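Local structure of cystatin (Fasciola hepatica, 6I1M) at residues F55-G60 and G65-V70; S16-M21 and T51-K56. The protein probably inhibits papain-like cysteine proteases, as a secreted stefin (type 1 cystatin) of the liver fluke that belongs to the cystatin superfamily. One frame throughout, in Å; residues are numbered along the deposited sequence.

Contact 1: F55-G60 and G65-V70; sequences FKVSGG and GCWEVV
G65 meets the end of strand 55-59 through its carbonyl, which takes the N-H of G59 almost head-on (G59 N to G65 O 2.9 Å, C=O...N angle 176°). Its N joins the S58 hydroxyl and G59 O at one bridging water, which accepts from G65 N and S58 OG and donates to G59 O. C66 pairs with S58 at a non-hydrogen-bonded position. Its SG lies 3.8 Å from S58 CB and carries on into the disulfide with C92. W67 and V57 exchange two backbone bonds, V57 N to W67 O at 2.9 Å being the straighter. On the face turned to helix 12-28, V57 CG2 rests 3.8 Å from W67 CB, the two side chains crossing at about a right angle. The indole runs back along the hairpin until the edge atom CZ3 comes 4.1 Å from G59 N. E68 and K56 pair without backbone hydrogen bonds; both side chains stand on the face away from the helix, with S58 and C66, and K56 NZ hydrogen-bonds S91 O. V69 pairs with F55 through two backbone bonds, F55 N to V69 O at 3.0 Å, and the pairing runs on past it. This is a regular antiparallel beta hairpin, the central strand pair of the cystatin sheet.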
ATOM      1  N   PHE A  55       1.509   1.797   3.347  1.00 20.18           N
ATOM      2  CA  PHE A  55       0.071   1.647   3.655  1.00 20.76           C
ATOM      3  C   PHE A  55      -0.132   0.584   4.726  1.00 22.22           C
ATOM      4  O   PHE A  55       0.505  -0.458   4.697  1.00 22.83           O
ATOM      5  CB  PHE A  55      -0.655   1.261   2.379  1.00 21.05           C
ATOM      6  CG  PHE A  55      -0.709   2.403   1.413  1.00 22.09           C
ATOM      7  CD1 PHE A  55      -1.602   3.448   1.628  1.00 22.27           C
ATOM      8  CD2 PHE A  55       0.116   2.428   0.296  1.00 23.23           C
ATOM      9  CE1 PHE A  55      -1.678   4.495   0.726  1.00 21.17           C
ATOM     10  CE2 PHE A  55       0.033   3.480  -0.609  1.00 23.21           C
ATOM     11  CZ  PHE A  55      -0.860   4.505  -0.386  1.00 23.16           C
ATOM     12  N   LYS A  56      -1.056   0.847   5.642  1.00 24.02           N
ATOM     13  CA  LYS A  56      -1.735  -0.206   6.426  1.00 23.23           C
ATOM     14  C   LYS A  56      -3.117  -0.409   5.798  1.00 22.01           C
ATOM     15  O   LYS A  56      -3.869   0.576   5.705  1.00 21.41           O
ATOM     16  CB  LYS A  56      -1.823   0.218   7.885  1.00 27.90           C
ATOM     17  CG  LYS A  56      -2.280  -0.884   8.817  1.00 32.22           C
ATOM     18  CD  LYS A  56      -2.259  -0.457  10.265  1.00 38.70           C
ATOM     19  CE  LYS A  56      -3.184  -1.290  11.126  1.00 41.49           C
ATOM     20  NZ  LYS A  56      -2.442  -1.927  12.240  1.00 46.67           N
ATOM     21  N   VAL A  57      -3.403  -1.629   5.349  1.00 20.48           N
ATOM     22  CA  VAL A  57      -4.641  -1.986   4.603  1.00 21.23           C
ATOM     23  C   VAL A  57      -5.407  -3.030   5.422  1.00 20.94           C
ATOM     24  O   VAL A  57      -4.764  -3.859   6.079  1.00 20.43           O
ATOM     25  CB  VAL A  57      -4.321  -2.446   3.168  1.00 21.59           C
ATOM     26  CG1 VAL A  57      -3.450  -1.418   2.451  1.00 22.30           C
ATOM     27  CG2 VAL A  57      -3.671  -3.826   3.102  1.00 22.59           C
ATOM     28  N   SER A  58      -6.736  -2.965   5.363  1.00 21.13           N
ATOM     29  CA  SER A  58      -7.683  -3.858   6.079  1.00 22.68           C
ATOM     30  C   SER A  58      -8.609  -4.539   5.070  1.00 22.08           C
ATOM     31  O   SER A  58      -9.119  -3.858   4.157  1.00 21.65           O
ATOM     32  CB  SER A  58      -8.489  -3.090   7.084  1.00 26.71           C
ATOM     33  OG  SER A  58      -9.473  -3.926   7.643  1.00 28.94           O
ATOM     34  N   GLY A  59      -8.805  -5.844   5.218  1.00 23.90           N
ATOM     35  CA  GLY A  59      -9.740  -6.603   4.373  1.00 22.41           C
ATOM     36  C   GLY A  59     -11.133  -6.615   4.974  1.00 24.35           C
ATOM     37  O   GLY A  59     -11.270  -6.480   6.188  1.00 24.98           O
ATOM     38  N   GLY A  60     -12.138  -6.801   4.134  1.00 24.84           N
ATOM     39  CA  GLY A  60     -13.541  -6.910   4.553  1.00 26.17           C
ATOM     40  C   GLY A  60     -13.881  -8.339   4.910  1.00 26.74           C
ATOM     41  O   GLY A  60     -12.976  -9.107   5.273  1.00 23.11           O
ATOM     42  N   GLY A  65      -8.250  -9.220   8.073  1.00 26.37           N
ATOM     43  CA  GLY A  65      -6.842  -9.112   8.462  1.00 27.02           C
ATOM     44  C   GLY A  65      -6.304  -7.819   7.911  1.00 28.27           C
ATOM     45  O   GLY A  65      -7.008  -7.180   7.080  1.00 26.31           O
ATOM     46  N   CYS A  66      -5.130  -7.448   8.386  1.00 26.23           N
ATOM     47  CA  CYS A  66      -4.434  -6.214   8.005  1.00 24.97           C
ATOM     48  C   CYS A  66      -3.061  -6.610   7.480  1.00 24.48           C
ATOM     49  O   CYS A  66      -2.480  -7.612   7.955  1.00 23.04           O
ATOM     50  CB  CYS A  66      -4.330  -5.243   9.170  1.00 25.92           C
ATOM     51  SG  CYS A  66      -5.916  -4.451   9.563  1.00 29.67           S
ATOM     52  N   TRP A  67      -2.607  -5.847   6.492  1.00 23.78           N
ATOM     53  CA  TRP A  67      -1.284  -5.987   5.856  1.00 21.59           C
ATOM     54  C   TRP A  67      -0.610  -4.618   5.827  1.00 21.38           C
ATOM     55  O   TRP A  67      -1.323  -3.565   5.767  1.00 22.94           O
ATOM     56  CB  TRP A  67      -1.425  -6.577   4.459  1.00 21.85           C
ATOM     57  CG  TRP A  67      -1.958  -7.976   4.359  1.00 24.06           C
ATOM     58  CD1 TRP A  67      -1.225  -9.105   4.107  1.00 26.49           C
ATOM     59  CD2 TRP A  67      -3.336  -8.389   4.330  1.00 25.32           C
ATOM     60  NE1 TRP A  67      -2.050 -10.182   3.931  1.00 28.18           N
ATOM     61  CE2 TRP A  67      -3.348  -9.786   4.102  1.00 26.11           C
ATOM     62  CE3 TRP A  67      -4.559  -7.731   4.507  1.00 28.78           C
ATOM     63  CZ2 TRP A  67      -4.528 -10.526   4.032  1.00 27.98           C
ATOM     64  CZ3 TRP A  67      -5.726  -8.462   4.448  1.00 29.24           C
ATOM     65  CH2 TRP A  67      -5.709  -9.842   4.221  1.00 30.81           C
ATOM     66  N   GLU A  68       0.705  -4.619   5.931  1.00 22.26           N
ATOM     67  CA  GLU A  68       1.535  -3.437   5.608  1.00 25.31           C
ATOM     68  C   GLU A  68       2.108  -3.674   4.213  1.00 24.27           C
ATOM     69  O   GLU A  68       2.624  -4.773   3.972  1.00 24.65           O
ATOM     70  CB  GLU A  68       2.589  -3.247   6.690  1.00 28.65           C
ATOM     71  CG  GLU A  68       3.676  -2.274   6.325  1.00 35.43           C
ATOM     72  CD  GLU A  68       4.730  -2.197   7.412  1.00 41.38           C
ATOM     73  OE1 GLU A  68       4.343  -1.864   8.569  1.00 47.08           O
ATOM     74  OE2 GLU A  68       5.917  -2.520   7.118  1.00 45.99           O
ATOM     75  N   VAL A  69       1.991  -2.690   3.325  1.00 24.44           N
ATOM     76  CA  VAL A  69       2.467  -2.797   1.917  1.00 25.36           C
ATOM     77  C   VAL A  69       3.141  -1.478   1.566  1.00 24.80           C
ATOM     78  O   VAL A  69       2.478  -0.441   1.649  1.00 22.73           O
ATOM     79  CB  VAL A  69       1.317  -3.079   0.933  1.00 29.47           C
ATOM     80  CG1 VAL A  69       1.841  -3.449  -0.456  1.00 28.37           C
ATOM     81  CG2 VAL A  69       0.371  -4.155   1.449  1.00 32.81           C
ATOM     82  N   VAL A  70       4.394  -1.537   1.141  1.00 23.46           N
ATOM     83  CA  VAL A  70       5.153  -0.365   0.640  1.00 23.40           C
ATOM     84  C   VAL A  70       5.048  -0.290  -0.885  1.00 22.61           C
ATOM     85  O   VAL A  70       5.303  -1.288  -1.553  1.00 22.55           O
ATOM     86  CB  VAL A  70       6.609  -0.415   1.116  1.00 25.69           C
ATOM     87  CG1 VAL A  70       7.342   0.856   0.728  1.00 24.70           C
ATOM     88  CG2 VAL A  70       6.689  -0.656   2.616  1.00 26.06           C
TER
HETATM   89  O   HOH W   1      -9.927  -6.568   8.373  1.00 34.80           O

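Contact 2: S16-M21 and T51-K56; sequences SVFQPM and TNYKFK. Unlike the reference sequence in segment 51-56: T51 (reference Ile).
A buried aromatic cluster joins helix 12-28 to the inner face of strand 50-59, near the centre of the molecule: F18 reaches from the helix to the sheet and meets Y53 and F55, two residues apart on the strand. The contact is wholly apolar. The CB of F18 already points at the strand; with CG anti to the carbonyl carbon (chi1 -65°) the ring lies beside the backbone N, where it meets both partners. Its far end, CZ, sits over one face of the Y53 ring, 3.7 Å from Y53 CD1 and displaced toward the rim. The ring planes are inclined at 39°, with centroids 4.7 Å apart. Nearer the helix, F18 CD2 lies at the edge of the F55 ring, 3.5 Å from F55 CZ, and F18 CB also packs there, 3.7 Å from F55 CZ. Here the planes make 48°. V17 CG1, from the same helix, lies over the centre of one face of the F18 ring. The methyl CG2 of T51, a residue that differs from the reference sequence, lies over the other face of Y53, toward the rim. Around the cluster, V73 of strand 66-74 touches both F18 and Y53, I22 continues the helix side against F55, and L40 and V43 of strand 38-47 touch F55.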
ATOM      1  N   SER A  16      -7.538   6.197  -5.150  1.00 19.54           N
ATOM      2  CA  SER A  16      -7.840   5.874  -6.565  1.00 20.66           C
ATOM      3  C   SER A  16      -6.675   5.123  -7.228  1.00 20.84           C
ATOM      4  O   SER A  16      -6.923   4.165  -7.973  1.00 19.97           O
ATOM      5  CB  SER A  16      -8.207   7.112  -7.321  1.00 22.38           C
ATOM      6  OG  SER A  16      -8.558   6.758  -8.634  1.00 25.08           O
ATOM      7  N   VAL A  17      -5.435   5.497  -6.929  1.00 21.39           N
ATOM      8  CA  VAL A  17      -4.246   4.971  -7.657  1.00 22.55           C
ATOM      9  C   VAL A  17      -3.756   3.693  -6.969  1.00 21.19           C
ATOM     10  O   VAL A  17      -3.554   2.689  -7.651  1.00 20.11           O
ATOM     11  CB  VAL A  17      -3.163   6.069  -7.756  1.00 26.95           C
ATOM     12  CG1 VAL A  17      -1.797   5.540  -8.153  1.00 27.94           C
ATOM     13  CG2 VAL A  17      -3.594   7.160  -8.729  1.00 28.88           C
ATOM     14  N   PHE A  18      -3.603   3.732  -5.650  1.00 20.80           N
ATOM     15  CA  PHE A  18      -2.863   2.706  -4.868  1.00 20.23           C
ATOM     16  C   PHE A  18      -3.777   1.559  -4.448  1.00 19.83           C
ATOM     17  O   PHE A  18      -3.274   0.448  -4.384  1.00 22.50           O
ATOM     18  CB  PHE A  18      -2.182   3.319  -3.642  1.00 19.23           C
ATOM     19  CG  PHE A  18      -1.096   4.308  -3.995  1.00 20.97           C
ATOM     20  CD1 PHE A  18       0.011   3.909  -4.724  1.00 22.80           C
ATOM     21  CD2 PHE A  18      -1.208   5.642  -3.632  1.00 19.83           C
ATOM     22  CE1 PHE A  18       0.991   4.832  -5.082  1.00 24.15           C
ATOM     23  CE2 PHE A  18      -0.218   6.555  -3.958  1.00 21.97           C
ATOM     24  CZ  PHE A  18       0.890   6.152  -4.666  1.00 23.65           C
ATOM     25  N   GLN A  19      -5.068   1.789  -4.190  1.00 19.97           N
ATOM     26  CA  GLN A  19      -5.937   0.698  -3.674  1.00 19.56           C
ATOM     27  C   GLN A  19      -5.983  -0.435  -4.696  1.00 18.41           C
ATOM     28  O   GLN A  19      -5.792  -1.579  -4.298  1.00 17.99           O
ATOM     29  CB  GLN A  19      -7.319   1.179  -3.233  1.00 19.70           C
ATOM     30  CG  GLN A  19      -8.158   0.079  -2.587  1.00 19.84           C
ATOM     31  CD  GLN A  19      -8.933  -0.834  -3.507  1.00 19.98           C
ATOM     32  OE1 GLN A  19      -8.779  -0.868  -4.731  1.00 21.27           O
ATOM     33  NE2 GLN A  19      -9.819  -1.599  -2.894  1.00 19.58           N
ATOM     34  N   PRO A  20      -6.226  -0.225  -6.013  1.00 20.11           N
ATOM     35  CA  PRO A  20      -6.221  -1.342  -6.968  1.00 20.28           C
ATOM     36  C   PRO A  20      -4.853  -2.004  -7.181  1.00 21.38           C
ATOM     37  O   PRO A  20      -4.827  -3.190  -7.438  1.00 23.40           O
ATOM     38  CB  PRO A  20      -6.621  -0.709  -8.307  1.00 20.45           C
ATOM     39  CG  PRO A  20      -7.380   0.533  -7.889  1.00 20.15           C
ATOM     40  CD  PRO A  20      -6.654   1.031  -6.664  1.00 20.27           C
ATOM     41  N   MET A  21      -3.760  -1.244  -7.066  1.00 21.38           N
ATOM     42  CA  MET A  21      -2.386  -1.805  -7.163  1.00 23.25           C
ATOM     43  C   MET A  21      -2.173  -2.767  -5.993  1.00 20.73           C
ATOM     44  O   MET A  21      -1.623  -3.849  -6.194  1.00 19.65           O
ATOM     45  CB  MET A  21      -1.307  -0.728  -7.077  1.00 26.32           C
ATOM     46  CG  MET A  21      -1.215   0.192  -8.258  1.00 33.81           C
ATOM     47  SD  MET A  21       0.220   1.283  -8.014  1.00 35.08           S
ATOM     48  CE  MET A  21      -0.240   2.665  -9.052  1.00 34.58           C
ATOM     49  N   THR A  51       9.215   8.540  -3.883  1.00 21.14           N
ATOM     50  CA  THR A  51       8.481   8.433  -2.601  1.00 21.87           C
ATOM     51  C   THR A  51       8.102   6.968  -2.365  1.00 23.26           C
ATOM     52  O   THR A  51       7.542   6.319  -3.291  1.00 21.29           O
ATOM     53  CB  THR A  51       7.280   9.379  -2.578  1.00 23.84           C
ATOM     54  OG1 THR A  51       7.808  10.691  -2.760  1.00 25.42           O
ATOM     55  CG2 THR A  51       6.484   9.290  -1.295  1.00 22.51           C
ATOM     56  N   ASN A  52       8.409   6.502  -1.155  1.00 21.13           N
ATOM     57  CA  ASN A  52       7.885   5.258  -0.551  1.00 21.17           C
ATOM     58  C   ASN A  52       6.601   5.607   0.192  1.00 21.44           C
ATOM     59  O   ASN A  52       6.614   6.530   1.058  1.00 18.47           O
ATOM     60  CB  ASN A  52       8.912   4.584   0.351  1.00 22.89           C
ATOM     61  CG  ASN A  52       9.875   3.715  -0.424  1.00 24.97           C
ATOM     62  OD1 ASN A  52       9.529   3.195  -1.474  1.00 22.71           O
ATOM     63  ND2 ASN A  52      11.051   3.482   0.136  1.00 26.11           N
ATOM     64  N   TYR A  53       5.511   4.964  -0.223  1.00 20.18           N
ATOM     65  CA  TYR A  53       4.198   5.027   0.464  1.00 20.66           C
ATOM     66  C   TYR A  53       4.016   3.720   1.220  1.00 20.26           C
ATOM     67  O   TYR A  53       3.830   2.700   0.571  1.00 20.77           O
ATOM     68  CB  TYR A  53       3.048   5.216  -0.513  1.00 20.30           C
ATOM     69  CG  TYR A  53       3.049   6.527  -1.235  1.00 21.44           C
ATOM     70  CD1 TYR A  53       3.796   6.690  -2.392  1.00 23.55           C
ATOM     71  CD2 TYR A  53       2.275   7.591  -0.792  1.00 24.22           C
ATOM     72  CE1 TYR A  53       3.805   7.899  -3.066  1.00 25.75           C
ATOM     73  CE2 TYR A  53       2.271   8.799  -1.460  1.00 24.52           C
ATOM     74  CZ  TYR A  53       3.037   8.956  -2.606  1.00 25.88           C
ATOM     75  OH  TYR A  53       3.011  10.132  -3.315  1.00 29.22           O
ATOM     76  N   LYS A  54       4.070   3.776   2.543  1.00 19.95           N
ATOM     77  CA  LYS A  54       3.759   2.618   3.408  1.00 21.74           C
ATOM     78  C   LYS A  54       2.308   2.713   3.867  1.00 21.71           C
ATOM     79  O   LYS A  54       1.956   3.598   4.714  1.00 22.05           O
ATOM     80  CB  LYS A  54       4.679   2.558   4.618  1.00 24.33           C
ATOM     81  CG  LYS A  54       4.574   1.260   5.396  1.00 26.77           C
ATOM     82  CD  LYS A  54       5.011   1.450   6.810  1.00 32.59           C
ATOM     83  CE  LYS A  54       6.483   1.734   6.935  1.00 36.01           C
ATOM     84  NZ  LYS A  54       6.805   2.198   8.304  1.00 38.84           N
ATOM     85  N   PHE A  55       1.509   1.797   3.347  1.00 20.18           N
ATOM     86  CA  PHE A  55       0.071   1.647   3.655  1.00 20.76           C
ATOM     87  C   PHE A  55      -0.132   0.584   4.726  1.00 22.22           C
ATOM     88  O   PHE A  55       0.505  -0.458   4.697  1.00 22.83           O
ATOM     89  CB  PHE A  55      -0.655   1.261   2.379  1.00 21.05           C
ATOM     90  CG  PHE A  55      -0.709   2.403   1.413  1.00 22.09           C
ATOM     91  CD1 PHE A  55      -1.602   3.448   1.628  1.00 22.27           C
ATOM     92  CD2 PHE A  55       0.116   2.428   0.296  1.00 23.23           C
ATOM     93  CE1 PHE A  55      -1.678   4.495   0.726  1.00 21.17           C
ATOM     94  CE2 PHE A  55       0.033   3.480  -0.609  1.00 23.21           C
ATOM     95  CZ  PHE A  55      -0.860   4.505  -0.386  1.00 23.16           C
ATOM     96  N   LYS A  56      -1.056   0.847   5.642  1.00 24.02           N
ATOM     97  CA  LYS A  56      -1.735  -0.206   6.426  1.00 23.23           C
ATOM     98  C   LYS A  56      -3.117  -0.409   5.798  1.00 22.01           C
ATOM     99  O   LYS A  56      -3.869   0.576   5.705  1.00 21.41           O
ATOM    100  CB  LYS A  56      -1.823   0.218   7.885  1.00 27.90           C
ATOM    101  CG  LYS A  56      -2.280  -0.884   8.817  1.00 32.22           C
ATOM    102  CD  LYS A  56      -2.259  -0.457  10.265  1.00 38.70           C
ATOM    103  CE  LYS A  56      -3.184  -1.290  11.126  1.00 41.49           C
ATOM    104  NZ  LYS A  56      -2.442  -1.927  12.240  1.00 46.67           N
TER

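Strand 50-59 serves both contacts, and F55 is where they meet: its backbone pairs with V69 in contact 1 while its ring enters the aromatic cluster of contact 2. Contact 1 lies within the sheet and is held mainly by main-chain hydrogen bonds; it is only partly buried, with one face turned to the helix and the other carrying K56 and E68. Contact 2 is deeper, relies on side chains alone, and lays helix 12-28 on the sheet. It buries 149 Å² against 442 Å² for the hairpin. The first joins strand to strand and includes C66 of a disulfide; the second joins helix to sheet.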